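Local structure of 3'3'-cGAMP-specific phosphodiesterase 3 (Vibrio cholerae O1 biovar El Tor str. N16961, 5Z7C) at residues A[234-237]-A[238-241]. The protein belongs to the HD-domain superfamily of largely helical proteins and, as its name indicates, is classed as a phosphodiesterase. The protein carries 2 engineered substitutions. Sequence-based numbering, arbitrary orientation.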
loop_
_atom_site.group_PDB
_atom_site.type_symbol
_atom_site.label_atom_id
_atom_site.label_comp_id
_atom_site.label_asym_id
_atom_site.label_seq_id
_atom_site.Cartn_x
_atom_site.Cartn_y
_atom_site.Cartn_z
ATOM N N VAL A 234 -16.544 16.083 -16.922
ATOM C CA VAL A 234 -16.647 15.079 -17.953
ATOM C C VAL A 234 -16.273 15.694 -19.269
ATOM O O VAL A 234 -15.646 15.075 -20.096
ATOM C CB VAL A 234 -18.051 14.518 -18.033
ATOM C CG1 VAL A 234 -18.090 13.414 -18.992
ATOM C CG2 VAL A 234 -18.459 14.018 -16.712
ATOM N N GLU A 235 -16.635 16.943 -19.446
ATOM C CA GLU A 235 -16.397 17.593 -20.697
ATOM C C GLU A 235 -14.927 17.597 -20.916
ATOM O O GLU A 235 -14.445 17.297 -21.996
ATOM C CB GLU A 235 -16.831 19.029 -20.575
ATOM C CG GLU A 235 -17.777 19.491 -21.631
ATOM C CD GLU A 235 -18.327 20.853 -21.318
ATOM O OE1 GLU A 235 -17.749 21.849 -21.782
ATOM O OE2 GLU A 235 -19.330 20.934 -20.595
ATOM N N VAL A 236 -14.216 17.929 -19.852
ATOM C CA VAL A 236 -12.795 18.146 -19.887
ATOM C C VAL A 236 -12.110 16.898 -20.314
ATOM O O VAL A 236 -11.211 16.929 -21.115
ATOM C CB VAL A 236 -12.308 18.473 -18.513
ATOM C CG1 VAL A 236 -10.842 18.719 -18.519
ATOM C CG2 VAL A 236 -13.021 19.648 -17.998
ATOM N N VAL A 237 -12.541 15.796 -19.763
ATOM C CA VAL A 237 -11.955 14.552 -20.132
ATOM C C VAL A 237 -12.178 14.402 -21.597
ATOM O O VAL A 237 -11.357 13.857 -22.298
ATOM C CB VAL A 237 -12.618 13.420 -19.435
ATOM C CG1 VAL A 237 -11.844 12.176 -19.648
ATOM C CG2 VAL A 237 -12.750 13.727 -17.986
ATOM N N GLU A 238 -13.292 14.939 -22.044
ATOM C CA GLU A 238 -13.680 14.780 -23.410
ATOM C C GLU A 238 -12.618 15.413 -24.250
ATOM O O GLU A 238 -12.183 14.850 -25.229
ATOM C CB GLU A 238 -15.011 15.471 -23.636
ATOM C CG GLU A 238 -16.171 14.506 -23.704
ATOM C CD GLU A 238 -17.484 15.169 -24.024
ATOM O OE1 GLU A 238 -18.499 14.798 -23.424
ATOM O OE2 GLU A 238 -17.514 16.052 -24.889
ATOM N N GLN A 239 -12.185 16.592 -23.859
ATOM C CA GLN A 239 -11.116 17.250 -24.570
ATOM C C GLN A 239 -9.800 16.510 -24.516
ATOM O O GLN A 239 -9.109 16.404 -25.508
ATOM C CB GLN A 239 -10.925 18.652 -24.034
ATOM C CG GLN A 239 -12.091 19.557 -24.280
ATOM C CD GLN A 239 -12.237 20.592 -23.202
ATOM O OE1 GLN A 239 -11.311 20.849 -22.449
ATOM N NE2 GLN A 239 -13.410 21.188 -23.114
ATOM N N LEU A 240 -9.449 16.006 -23.351
ATOM C CA LEU A 240 -8.123 15.497 -23.170
ATOM C C LEU A 240 -7.966 14.411 -24.156
ATOM O O LEU A 240 -6.939 14.273 -24.762
ATOM C CB LEU A 240 -7.956 14.923 -21.782
ATOM C CG LEU A 240 -7.998 15.915 -20.645
ATOM C CD1 LEU A 240 -8.106 15.213 -19.344
ATOM C CD2 LEU A 240 -6.777 16.724 -20.693
ATOM N N VAL A 241 -9.024 13.680 -24.372
ATOM C CA VAL A 241 -8.924 12.536 -25.227
ATOM C C VAL A 241 -8.526 12.941 -26.625
ATOM O O VAL A 241 -7.798 12.218 -27.287
ATOM C CB VAL A 241 -10.181 11.742 -25.231
ATOM C CG1 VAL A 241 -9.910 10.425 -25.859
ATOM C CG2 VAL A 241 -10.651 11.559 -23.821
#
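In helix 231-242, a short amphipathic alpha-helix at the periphery of this mostly helical protein, V234-V237 and E238-V241 are successive turns joined by i to i+4 backbone bonds. The clearest evidence for regular alpha geometry is the bond from L240 N to V236 O, 3.0 Å long with an N-H...O angle of 151°. E238 N to V234 O, Q239 N to E235 O and V241 N to V237 O follow the same pattern with less certain geometry, because the model is cramped around E238 N, E235 O and V237 O.

Burial divides the helix by side. V237 and L240 pack on helix 43-56, both touching I54, whereas V234 meets I221 and V241 meets I214 of helix 214-224; E235 and Q239 are exposed. E238 is intermediate, with its side chain against L218 and M222; E238 OE2 and E235 OE1 are 6.6 Å apart, so the like charges are not in contact. In Q239, CG beside its own backbone N (chi1 -65°) and a bend at chi2 (149°) together run the side chain back along the preceding turn, where OE1 makes a van der Waals approach of 4.0 Å to V236 CA. The apolar i to i+4 pair V237 and V241 is loose and its placing uncertain, with V237 CG1 4.4 Å from V241 CG2. On the buried side, L240 CG lies 3.4 Å from V236 O.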